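Local coordinates for triabin (Triatoma pallidipennis, PDB 1AVG), which binds thrombin non-covalently at a one-to-one ratio and inhibits fibrin formation and platelet aggregation while barely suppressing the enzyme's amidolytic activity, at residues C[104-109]-C[124-129]; C[25-30]-C[51-56]; C[4-9]-C[110-115]; C[79-84]-C[93-98]. All blocks are in the same frame, centred on the assembly; numbering follows the deposited sequence.

Contact 1 of 4, residues C[104-109]-C[124-129]; sequences DNFALV and YLVFER. Unlike the reference sequence in segment 124-129: Phe127 (reference Leu).
Val109 packs against the ring of Phe127 on one face of an antiparallel hairpin, the last pair of strands in triabin's lipocalin-like (calycin) barrel; the axes of the short segments 106-109 and 124-128 run at 162°. Val109 CB comes to 3.5 Å from Phe127 CE1, near the ring plane, so it is the ring edge that meets the valine branches. The same edge also runs past the backbone, with Ala107 O 3.9 Å from Phe127 CD1. Phe127 CG stands anti to its own carbonyl carbon (chi1 -65°), which carries the ring along the sheet toward Val109. This face, with Ala107 and Leu125, is buried, and Trp25 and Leu27 of strand 24-28 continue the packing around Phe127.

The alternate residues turn to the other face. There Leu108 CD2 lies 4.0 Å from Val126 CG2, and Phe106 CD1 reaches Val126 CG1 at 4.2 Å. The chain of another protein, consistent with thrombin, comes down on this side: its aromatic side chains pack on Phe106, Val126 and Glu128, and the Glu128 carboxylate makes a salt bridge to a basic side chain of that other protein.

Behind the side chains, Ala107 and Phe127 exchange two backbone bonds, as do Val109 and Leu125; the straightest, Leu125 N to Val109 O, spans 2.7 Å at 171°. Asn105 and Phe106 form a classic beta bulge opposite Ser102. Past it, Arg129 N still bonds Asn105 O at 2.8 Å, while the guanidinium leaves for Asn22 O, Thr24 O and Tyr103 O, with its charge against the Trp25 ring.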
# COMPACT_ATOMS: atom_id res chain seq x y z
N ASP C 104 -19.95 0.62 -2.21
CA ASP C 104 -20.14 1.97 -2.71
C ASP C 104 -18.87 2.58 -3.29
O ASP C 104 -18.87 3.74 -3.70
CB ASP C 104 -20.69 2.89 -1.61
CG ASP C 104 -19.76 2.98 -0.40
OD1 ASP C 104 -19.07 1.99 -0.07
OD2 ASP C 104 -19.72 4.06 0.23
N ASN C 105 -17.81 1.79 -3.35
CA ASN C 105 -16.54 2.28 -3.85
C ASN C 105 -15.93 1.34 -4.89
O ASN C 105 -16.05 1.58 -6.09
CB ASN C 105 -15.59 2.49 -2.67
CG ASN C 105 -14.27 3.10 -3.07
OD1 ASN C 105 -14.16 3.82 -4.07
ND2 ASN C 105 -13.24 2.82 -2.29
N PHE C 106 -15.30 0.25 -4.44
CA PHE C 106 -14.69 -0.70 -5.36
C PHE C 106 -14.74 -2.10 -4.76
O PHE C 106 -15.04 -2.26 -3.58
CB PHE C 106 -13.24 -0.30 -5.69
CG PHE C 106 -12.24 -0.61 -4.60
CD1 PHE C 106 -11.64 -1.87 -4.52
CD2 PHE C 106 -11.89 0.36 -3.67
CE1 PHE C 106 -10.72 -2.16 -3.52
CE2 PHE C 106 -10.97 0.07 -2.67
CZ PHE C 106 -10.38 -1.19 -2.60
N ALA C 107 -14.45 -3.11 -5.57
CA ALA C 107 -14.47 -4.49 -5.12
C ALA C 107 -13.44 -5.31 -5.85
O ALA C 107 -13.37 -5.27 -7.07
CB ALA C 107 -15.85 -5.08 -5.36
N LEU C 108 -12.62 -6.03 -5.08
CA LEU C 108 -11.60 -6.91 -5.63
C LEU C 108 -12.33 -8.24 -5.74
O LEU C 108 -13.01 -8.65 -4.80
CB LEU C 108 -10.42 -6.99 -4.67
CG LEU C 108 -9.04 -7.51 -5.13
CD1 LEU C 108 -8.64 -8.73 -4.31
CD2 LEU C 108 -9.00 -7.81 -6.62
N VAL C 109 -12.22 -8.91 -6.89
CA VAL C 109 -12.94 -10.17 -7.12
C VAL C 109 -12.12 -11.14 -7.99
O VAL C 109 -11.40 -10.71 -8.89
CB VAL C 109 -14.30 -9.87 -7.86
CG1 VAL C 109 -14.99 -11.14 -8.31
CG2 VAL C 109 -15.24 -9.08 -6.97
N TYR C 124 -7.80 -11.85 -11.15
CA TYR C 124 -8.23 -10.97 -10.06
C TYR C 124 -8.57 -9.63 -10.69
O TYR C 124 -7.72 -8.98 -11.31
CB TYR C 124 -7.11 -10.82 -9.02
CG TYR C 124 -6.75 -12.11 -8.31
CD1 TYR C 124 -7.49 -12.56 -7.21
CD2 TYR C 124 -5.68 -12.89 -8.74
CE1 TYR C 124 -7.16 -13.76 -6.56
CE2 TYR C 124 -5.34 -14.08 -8.09
CZ TYR C 124 -6.09 -14.52 -7.01
OH TYR C 124 -5.75 -15.71 -6.39
N LEU C 125 -9.83 -9.22 -10.55
CA LEU C 125 -10.31 -7.98 -11.14
C LEU C 125 -10.83 -7.01 -10.09
O LEU C 125 -11.15 -7.41 -8.97
CB LEU C 125 -11.44 -8.29 -12.13
CG LEU C 125 -11.21 -9.38 -13.18
CD1 LEU C 125 -12.55 -9.73 -13.82
CD2 LEU C 125 -10.22 -8.90 -14.22
N VAL C 126 -10.92 -5.73 -10.47
CA VAL C 126 -11.41 -4.69 -9.58
C VAL C 126 -12.60 -3.96 -10.20
O VAL C 126 -12.45 -3.27 -11.21
CB VAL C 126 -10.30 -3.66 -9.27
CG1 VAL C 126 -10.88 -2.44 -8.57
CG2 VAL C 126 -9.22 -4.29 -8.42
N PHE C 127 -13.77 -4.12 -9.60
CA PHE C 127 -14.99 -3.48 -10.08
C PHE C 127 -15.10 -2.11 -9.43
O PHE C 127 -15.05 -1.99 -8.21
CB PHE C 127 -16.24 -4.30 -9.71
CG PHE C 127 -16.31 -5.66 -10.36
CD1 PHE C 127 -15.59 -6.74 -9.86
CD2 PHE C 127 -17.17 -5.89 -11.44
CE1 PHE C 127 -15.73 -8.02 -10.42
CE2 PHE C 127 -17.31 -7.16 -12.00
CZ PHE C 127 -16.59 -8.22 -11.49
N GLU C 128 -15.22 -1.07 -10.24
CA GLU C 128 -15.34 0.28 -9.73
C GLU C 128 -16.78 0.75 -9.71
O GLU C 128 -17.56 0.39 -10.59
CB GLU C 128 -14.52 1.24 -10.58
CG GLU C 128 -13.05 1.06 -10.40
CD GLU C 128 -12.26 2.09 -11.16
OE1 GLU C 128 -12.38 3.29 -10.83
OE2 GLU C 128 -11.53 1.69 -12.08
N ARG C 129 -17.14 1.52 -8.70
CA ARG C 129 -18.49 2.04 -8.61
C ARG C 129 -18.54 3.37 -9.35
O ARG C 129 -19.60 3.78 -9.83
CB ARG C 129 -18.88 2.20 -7.14
CG ARG C 129 -20.36 2.13 -6.85
CD ARG C 129 -20.98 0.89 -7.45
NE ARG C 129 -21.84 0.16 -6.52
CZ ARG C 129 -22.91 -0.55 -6.86
NH1 ARG C 129 -23.29 -0.63 -8.13
NH2 ARG C 129 -23.58 -1.23 -5.94

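Contact 2 of 4, residues C[25-30]-C[51-56]; sequences WYLAHG and TQIVEI
Trp25 to His29 run parallel to Gln52 to Ile56, the short axes 14° apart, and five backbone hydrogen bonds alternate between them from Trp25 N to Gln52 O through to His29 N and Ile56 O. On one face, Val54 CB sits 3.7 Å from Tyr26 CD2, the valine running alongside the tyrosine; beyond them the Tyr26 hydroxyl bonds Ala138 N, at the start of helix 138-141. On the other face, the methyl Thr51 CG2 meets the indole edge in its plane, 3.7 Å from Trp25 CD1, while Ile53 CD1 touches Trp25 CB at 4.0 Å.

Parallel pairing here reflects the strand order of triabin, in which strand 51-56 lies between 24-28 and 37-43, a departure from the up-and-down meander of lipocalin barrels.

Leu27 CD2 lies 4.0 Å from Glu55 OE1. The glutamate stretches out with CG anti to its backbone N (chi1 -174°), and Glu55 OE2 accepts His29 NE2 at 2.6 Å. The imidazole and carboxylate planes are nearly parallel, 9° apart, but offset: NE2 meets the oxygen on its anti side, from outside the carboxylate plane. Arg111 NH2 makes a salt bridge to the same oxygen, probably favouring the ionised carboxylate, and Tyr58 stacks on the imidazole.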
# COMPACT_ATOMS: atom_id res chain seq x y z
N TRP C 25 -21.50 -1.16 -12.17
CA TRP C 25 -20.10 -1.28 -11.80
C TRP C 25 -19.35 -1.22 -13.12
O TRP C 25 -19.81 -1.76 -14.12
CB TRP C 25 -19.80 -2.63 -11.15
CG TRP C 25 -20.39 -2.82 -9.79
CD1 TRP C 25 -21.53 -3.50 -9.47
CD2 TRP C 25 -19.81 -2.41 -8.54
NE1 TRP C 25 -21.69 -3.55 -8.10
CE2 TRP C 25 -20.64 -2.89 -7.51
CE3 TRP C 25 -18.66 -1.69 -8.19
CZ2 TRP C 25 -20.36 -2.68 -6.16
CZ3 TRP C 25 -18.38 -1.48 -6.85
CH2 TRP C 25 -19.22 -1.97 -5.85
N TYR C 26 -18.23 -0.52 -13.13
CA TYR C 26 -17.39 -0.40 -14.31
C TYR C 26 -16.14 -1.21 -14.05
O TYR C 26 -15.57 -1.14 -12.97
CB TYR C 26 -17.06 1.06 -14.58
CG TYR C 26 -18.24 1.87 -15.06
CD1 TYR C 26 -19.11 2.47 -14.15
CD2 TYR C 26 -18.47 2.05 -16.42
CE1 TYR C 26 -20.18 3.24 -14.59
CE2 TYR C 26 -19.53 2.81 -16.87
CZ TYR C 26 -20.38 3.41 -15.96
OH TYR C 26 -21.40 4.21 -16.42
N LEU C 27 -15.70 -1.97 -15.04
CA LEU C 27 -14.53 -2.82 -14.88
C LEU C 27 -13.57 -2.70 -16.07
O LEU C 27 -13.90 -3.14 -17.18
CB LEU C 27 -15.01 -4.26 -14.68
CG LEU C 27 -14.15 -5.48 -14.96
CD1 LEU C 27 -12.93 -5.52 -14.07
CD2 LEU C 27 -15.00 -6.70 -14.72
N ALA C 28 -12.41 -2.08 -15.85
CA ALA C 28 -11.42 -1.91 -16.91
C ALA C 28 -10.30 -2.90 -16.68
O ALA C 28 -10.00 -3.27 -15.55
CB ALA C 28 -10.87 -0.51 -16.90
N HIS C 29 -9.67 -3.33 -17.77
CA HIS C 29 -8.58 -4.29 -17.68
C HIS C 29 -7.21 -3.64 -17.70
O HIS C 29 -6.19 -4.32 -17.74
CB HIS C 29 -8.70 -5.36 -18.77
CG HIS C 29 -9.74 -6.39 -18.49
ND1 HIS C 29 -9.44 -7.72 -18.28
CD2 HIS C 29 -11.09 -6.29 -18.37
CE1 HIS C 29 -10.55 -8.39 -18.05
NE2 HIS C 29 -11.56 -7.55 -18.09
N GLY C 30 -7.20 -2.32 -17.65
CA GLY C 30 -5.96 -1.56 -17.67
C GLY C 30 -6.29 -0.09 -17.67
O GLY C 30 -7.40 0.29 -18.04
N THR C 51 -28.06 -5.78 -12.25
CA THR C 51 -26.79 -5.06 -12.17
C THR C 51 -26.15 -4.97 -13.54
O THR C 51 -26.12 -5.94 -14.28
CB THR C 51 -25.82 -5.80 -11.26
OG1 THR C 51 -26.53 -6.32 -10.13
CG2 THR C 51 -24.73 -4.86 -10.78
N GLN C 52 -25.64 -3.79 -13.87
CA GLN C 52 -24.99 -3.59 -15.15
C GLN C 52 -23.49 -3.50 -14.94
O GLN C 52 -23.02 -2.59 -14.25
CB GLN C 52 -25.49 -2.32 -15.83
CG GLN C 52 -27.00 -2.22 -15.94
CD GLN C 52 -27.43 -0.89 -16.53
OE1 GLN C 52 -26.96 0.17 -16.11
NE2 GLN C 52 -28.32 -0.95 -17.51
N ILE C 53 -22.76 -4.47 -15.46
CA ILE C 53 -21.31 -4.48 -15.35
C ILE C 53 -20.83 -4.05 -16.73
O ILE C 53 -21.17 -4.68 -17.73
CB ILE C 53 -20.75 -5.89 -15.05
CG1 ILE C 53 -21.44 -6.53 -13.84
CG2 ILE C 53 -19.24 -5.81 -14.85
CD1 ILE C 53 -20.82 -6.25 -12.50
N VAL C 54 -20.13 -2.93 -16.79
CA VAL C 54 -19.60 -2.45 -18.05
C VAL C 54 -18.13 -2.85 -18.02
O VAL C 54 -17.37 -2.35 -17.20
CB VAL C 54 -19.74 -0.92 -18.16
CG1 VAL C 54 -19.04 -0.41 -19.40
CG2 VAL C 54 -21.20 -0.53 -18.21
N GLU C 55 -17.76 -3.82 -18.85
CA GLU C 55 -16.38 -4.31 -18.91
C GLU C 55 -15.63 -3.68 -20.07
O GLU C 55 -16.11 -3.68 -21.20
CB GLU C 55 -16.37 -5.83 -19.02
CG GLU C 55 -14.97 -6.43 -18.94
CD GLU C 55 -14.98 -7.89 -18.58
OE1 GLU C 55 -16.04 -8.41 -18.18
OE2 GLU C 55 -13.92 -8.54 -18.69
N ILE C 56 -14.41 -3.21 -19.81
CA ILE C 56 -13.59 -2.56 -20.82
C ILE C 56 -12.21 -3.19 -20.96
O ILE C 56 -11.61 -3.62 -19.97
CB ILE C 56 -13.37 -1.09 -20.43
CG1 ILE C 56 -14.70 -0.41 -20.15
CG2 ILE C 56 -12.64 -0.36 -21.53
CD1 ILE C 56 -14.68 0.52 -18.96

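Contact 3 of 4, residues C[4-9]-C[110-115]; sequences DDCSIE and CRSITF
A disulfide between Cys6 and Cys110 ties the irregular N-terminal segment to the last-but-one strand of the barrel, closing a loop of more than a hundred residues. The S–S bond, Cys6 SG to Cys110 SG, is 2.0 Å long, and its torsion of -78° makes it a left-handed bridge. Its two halves are built differently. Cys6 keeps SG beside its backbone N (chi1 -54°), whereas Cys110 swings SG away from N and next to its carbonyl carbon (chi1 -163°), so that the sulfur extends from the strand toward the loop.

Around the bridge the contact is thin. Ser112, two residues on and on the same side of the strand as Cys110, brings OG to 3.5 Å from Cys6 CB. Its hydroxyl bonds Asp122 OD2, and Cys6 N bonds that same oxygen, so one carboxylate atom holds both the serine and the backbone of the bridged cysteine. On the far side of the sulfur, Glu9 CG lies 4.4 Å from Cys110 SG. The chain turns between Cys6 and Glu9, with Glu9 N bonded to Cys6 O at 3.2 Å; Glu9 OE2 then receives the hydroxyl of Tyr124, whose ring packs on Cys110.

The bridge thus lies on the outer face of the sheet, away from the side taken by Arg111, whose chain passes the edge of the Phe96 ring. Segment 4-9 lies in the loop that precedes helix 17-20, and strand 106-115 runs between strand 92-101, where Thr97 touches Cys6, and strand 122-128, from which Tyr124 reaches across.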
# COMPACT_ATOMS: atom_id res chain seq x y z
N ASP C 4 -3.15 -17.81 -11.11
CA ASP C 4 -4.27 -17.47 -10.23
C ASP C 4 -5.31 -18.59 -10.27
O ASP C 4 -5.56 -19.17 -11.33
CB ASP C 4 -4.89 -16.14 -10.68
CG ASP C 4 -3.88 -15.01 -10.76
OD1 ASP C 4 -2.72 -15.18 -10.33
OD2 ASP C 4 -4.26 -13.93 -11.24
N ASP C 5 -5.92 -18.87 -9.13
CA ASP C 5 -6.92 -19.93 -9.06
C ASP C 5 -8.03 -19.54 -8.07
O ASP C 5 -7.91 -19.77 -6.87
CB ASP C 5 -6.26 -21.25 -8.64
CG ASP C 5 -7.05 -22.47 -9.09
OD1 ASP C 5 -7.08 -22.75 -10.31
OD2 ASP C 5 -7.62 -23.16 -8.22
N CYS C 6 -9.10 -18.97 -8.61
CA CYS C 6 -10.24 -18.53 -7.82
C CYS C 6 -10.83 -19.67 -6.99
O CYS C 6 -11.40 -19.45 -5.93
CB CYS C 6 -11.32 -17.96 -8.73
SG CYS C 6 -10.70 -16.65 -9.82
N SER C 7 -10.67 -20.89 -7.50
CA SER C 7 -11.18 -22.08 -6.83
C SER C 7 -10.60 -22.24 -5.42
O SER C 7 -11.33 -22.49 -4.46
CB SER C 7 -10.86 -23.32 -7.68
OG SER C 7 -10.97 -23.05 -9.07
N ILE C 8 -9.28 -22.08 -5.31
CA ILE C 8 -8.61 -22.22 -4.03
C ILE C 8 -8.48 -20.90 -3.28
O ILE C 8 -7.56 -20.72 -2.47
CB ILE C 8 -7.21 -22.91 -4.17
CG1 ILE C 8 -6.24 -22.04 -4.97
CG2 ILE C 8 -7.36 -24.27 -4.85
CD1 ILE C 8 -4.87 -22.68 -5.16
N GLU C 9 -9.38 -19.97 -3.55
CA GLU C 9 -9.38 -18.68 -2.88
C GLU C 9 -10.31 -18.76 -1.67
O GLU C 9 -10.81 -19.83 -1.33
CB GLU C 9 -9.82 -17.56 -3.82
CG GLU C 9 -8.68 -16.78 -4.46
CD GLU C 9 -7.92 -15.91 -3.46
OE1 GLU C 9 -8.49 -15.55 -2.41
OE2 GLU C 9 -6.74 -15.57 -3.74
N CYS C 110 -12.19 -12.43 -7.70
CA CYS C 110 -11.49 -13.41 -8.52
C CYS C 110 -12.56 -13.96 -9.45
O CYS C 110 -13.60 -14.42 -8.99
CB CYS C 110 -10.89 -14.52 -7.67
SG CYS C 110 -9.62 -15.48 -8.55
N ARG C 111 -12.33 -13.85 -10.75
CA ARG C 111 -13.28 -14.30 -11.76
C ARG C 111 -12.78 -15.44 -12.63
O ARG C 111 -11.64 -15.45 -13.09
CB ARG C 111 -13.65 -13.12 -12.63
CG ARG C 111 -14.54 -13.39 -13.83
CD ARG C 111 -15.30 -12.10 -14.11
NE ARG C 111 -15.38 -11.67 -15.50
CZ ARG C 111 -14.38 -11.67 -16.38
NH1 ARG C 111 -13.18 -12.13 -16.05
NH2 ARG C 111 -14.55 -11.05 -17.54
N SER C 112 -13.65 -16.43 -12.83
CA SER C 112 -13.34 -17.55 -13.68
C SER C 112 -14.31 -17.49 -14.84
O SER C 112 -15.53 -17.54 -14.63
CB SER C 112 -13.52 -18.87 -12.94
OG SER C 112 -12.58 -18.96 -11.89
N ILE C 113 -13.79 -17.26 -16.03
CA ILE C 113 -14.65 -17.21 -17.21
C ILE C 113 -14.37 -18.51 -17.93
O ILE C 113 -13.22 -18.97 -18.00
CB ILE C 113 -14.35 -16.01 -18.18
CG1 ILE C 113 -13.46 -14.95 -17.53
CG2 ILE C 113 -15.65 -15.34 -18.59
CD1 ILE C 113 -11.98 -15.15 -17.77
N THR C 114 -15.44 -19.14 -18.40
CA THR C 114 -15.33 -20.39 -19.11
C THR C 114 -16.15 -20.31 -20.40
O THR C 114 -17.37 -20.54 -20.39
CB THR C 114 -15.83 -21.55 -18.24
OG1 THR C 114 -15.19 -21.50 -16.96
CG2 THR C 114 -15.52 -22.87 -18.89
N PHE C 115 -15.51 -19.90 -21.48
CA PHE C 115 -16.20 -19.81 -22.76
C PHE C 115 -16.42 -21.22 -23.24
O PHE C 115 -15.63 -22.11 -22.94
CB PHE C 115 -15.36 -19.02 -23.77
CG PHE C 115 -15.19 -17.58 -23.40
CD1 PHE C 115 -14.17 -17.20 -22.53
CD2 PHE C 115 -16.05 -16.62 -23.89
CE1 PHE C 115 -14.02 -15.87 -22.15
CE2 PHE C 115 -15.92 -15.29 -23.51
CZ PHE C 115 -14.90 -14.91 -22.64

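Contact 4 of 4, residues C[79-84]-C[93-98]; sequences QYSFKC and EADFTF
Phe82 lies beside Ala94 across the strands and sends its ring toward Phe96. Phe82 CB passes 3.8 Å from Ala94 O; CG then stands anti to the carbonyl carbon of Phe82 (chi1 -62°), which leads the ring toward Phe96. The Ala94 carbonyl stays close to the ring edge, in the ring plane, as far as Phe82 CD1. From there the ring turns to its aromatic neighbour: Phe82 CD1 is 4.0 Å from Phe96 CE2, and Phe82 CE1 comes to 3.8 Å from Phe96 CD2. The rings meet obliquely, planes 41° apart, and Phe42 adds its ring to both, meeting Phe82 edge-to-face.

These strands form an antiparallel beta hairpin in the calycin barrel, 80-86 leading through a short connection to 92-101. Two hydrogen-bonded pairs hold this part of it, Tyr80 with Phe96 and Phe82 with Ala94; the bond from Phe96 N to Tyr80 O is 2.9 Å long. Farther toward the end of the barrel, Phe98 turns its edge to the face of Tyr80, a T-shaped pair with planes at 83° and CE1 of Phe98 4.2 Å from CD1 of Tyr80. Phe15 stacks on Phe98 as well.

The opposite face is polar. In the non-hydrogen-bonded pair Ser81 and Asp95, the hydroxyl Ser81 OG donates to Asp95 OD1 at 2.9 Å, arriving from well above the carboxylate plane. Nearby, on the same face, Glu93 CG rests 3.3 Å from Phe82 O.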
# COMPACT_ATOMS: atom_id res chain seq x y z
N GLN C 79 -19.34 -19.36 -3.83
CA GLN C 79 -19.14 -18.83 -5.18
C GLN C 79 -20.47 -18.52 -5.85
O GLN C 79 -21.45 -19.23 -5.67
CB GLN C 79 -18.35 -19.87 -5.99
CG GLN C 79 -17.58 -19.33 -7.18
CD GLN C 79 -16.53 -20.32 -7.68
OE1 GLN C 79 -15.52 -19.92 -8.28
NE2 GLN C 79 -16.76 -21.60 -7.45
N TYR C 80 -20.50 -17.40 -6.57
CA TYR C 80 -21.69 -16.98 -7.29
C TYR C 80 -21.43 -17.19 -8.77
O TYR C 80 -20.54 -16.55 -9.34
CB TYR C 80 -22.00 -15.51 -6.99
CG TYR C 80 -22.36 -15.28 -5.54
CD1 TYR C 80 -21.44 -15.51 -4.52
CD2 TYR C 80 -23.65 -14.88 -5.18
CE1 TYR C 80 -21.78 -15.36 -3.19
CE2 TYR C 80 -24.00 -14.73 -3.84
CZ TYR C 80 -23.06 -14.97 -2.85
OH TYR C 80 -23.41 -14.83 -1.52
N SER C 81 -22.14 -18.14 -9.37
CA SER C 81 -21.96 -18.47 -10.78
C SER C 81 -23.06 -17.91 -11.68
O SER C 81 -24.23 -17.92 -11.31
CB SER C 81 -21.88 -19.99 -10.94
OG SER C 81 -20.90 -20.54 -10.08
N PHE C 82 -22.68 -17.45 -12.87
CA PHE C 82 -23.62 -16.88 -13.83
C PHE C 82 -23.37 -17.41 -15.23
O PHE C 82 -22.22 -17.65 -15.62
CB PHE C 82 -23.51 -15.36 -13.87
CG PHE C 82 -23.83 -14.69 -12.57
CD1 PHE C 82 -22.87 -14.58 -11.57
CD2 PHE C 82 -25.10 -14.16 -12.34
CE1 PHE C 82 -23.17 -13.95 -10.36
CE2 PHE C 82 -25.41 -13.54 -11.13
CZ PHE C 82 -24.44 -13.43 -10.14
N LYS C 83 -24.46 -17.65 -15.96
CA LYS C 83 -24.37 -18.10 -17.35
C LYS C 83 -24.74 -16.87 -18.15
O LYS C 83 -25.76 -16.23 -17.88
CB LYS C 83 -25.36 -19.24 -17.65
CG LYS C 83 -25.00 -20.58 -17.02
CD LYS C 83 -25.76 -21.73 -17.66
CE LYS C 83 -25.22 -22.06 -19.04
NZ LYS C 83 -23.82 -22.58 -18.95
N CYS C 84 -23.88 -16.50 -19.08
CA CYS C 84 -24.11 -15.32 -19.89
C CYS C 84 -24.33 -15.69 -21.35
O CYS C 84 -23.69 -16.59 -21.87
CB CYS C 84 -22.92 -14.37 -19.73
SG CYS C 84 -22.65 -13.83 -18.00
N GLU C 93 -19.55 -19.15 -18.95
CA GLU C 93 -19.92 -19.07 -17.55
C GLU C 93 -18.92 -18.16 -16.85
O GLU C 93 -17.73 -18.12 -17.21
CB GLU C 93 -19.93 -20.45 -16.89
CG GLU C 93 -20.43 -20.41 -15.44
CD GLU C 93 -20.06 -21.65 -14.63
OE1 GLU C 93 -18.86 -22.01 -14.58
OE2 GLU C 93 -20.97 -22.25 -14.02
N ALA C 94 -19.41 -17.42 -15.87
CA ALA C 94 -18.59 -16.52 -15.09
C ALA C 94 -18.87 -16.80 -13.62
O ALA C 94 -20.02 -16.81 -13.19
CB ALA C 94 -18.92 -15.07 -15.42
N ASP C 95 -17.81 -17.10 -12.87
CA ASP C 95 -17.92 -17.37 -11.44
C ASP C 95 -17.20 -16.26 -10.71
O ASP C 95 -16.11 -15.85 -11.13
CB ASP C 95 -17.29 -18.73 -11.10
CG ASP C 95 -17.90 -19.88 -11.90
OD1 ASP C 95 -19.11 -19.81 -12.21
OD2 ASP C 95 -17.18 -20.84 -12.23
N PHE C 96 -17.83 -15.70 -9.68
CA PHE C 96 -17.23 -14.62 -8.88
C PHE C 96 -16.93 -15.04 -7.45
O PHE C 96 -17.81 -15.55 -6.75
CB PHE C 96 -18.18 -13.42 -8.78
CG PHE C 96 -18.57 -12.81 -10.08
CD1 PHE C 96 -17.70 -12.82 -11.17
CD2 PHE C 96 -19.81 -12.20 -10.22
CE1 PHE C 96 -18.07 -12.22 -12.37
CE2 PHE C 96 -20.19 -11.60 -11.41
CZ PHE C 96 -19.32 -11.61 -12.49
N THR C 97 -15.69 -14.85 -7.01
CA THR C 97 -15.28 -15.14 -5.64
C THR C 97 -14.92 -13.76 -5.10
O THR C 97 -13.90 -13.18 -5.48
CB THR C 97 -14.02 -16.04 -5.58
OG1 THR C 97 -14.31 -17.31 -6.17
CG2 THR C 97 -13.59 -16.26 -4.13
N PHE C 98 -15.79 -13.20 -4.27
CA PHE C 98 -15.54 -11.87 -3.75
C PHE C 98 -14.50 -11.90 -2.65
O PHE C 98 -14.69 -12.56 -1.63
CB PHE C 98 -16.84 -11.24 -3.28
CG PHE C 98 -17.84 -11.05 -4.39
CD1 PHE C 98 -18.71 -12.08 -4.75
CD2 PHE C 98 -17.89 -9.87 -5.11
CE1 PHE C 98 -19.61 -11.93 -5.81
CE2 PHE C 98 -18.78 -9.71 -6.17
CZ PHE C 98 -19.65 -10.75 -6.52

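All four contacts reach one mixed sheet. Contacts 1 and 4 are antiparallel hairpins joined by the pairing of strands 92-101 and 106-115, whereas contact 2 is parallel and contact 3 covalent, with little surface. Contact 2 is buried; contact 1 is buried on one face and meets another protein on the other; contact 4 has an aromatic face and a polar one. Contacts 1 and 3 share strand 106-115. Glu128 N pairs with Tyr26 O between contacts 1 and 2, joining the outermost strands and closing the barrel. Contacts 2 and 3, with centres about 17 Å apart, are linked through a salt bridge, whereas contacts 2 and 4 do not touch.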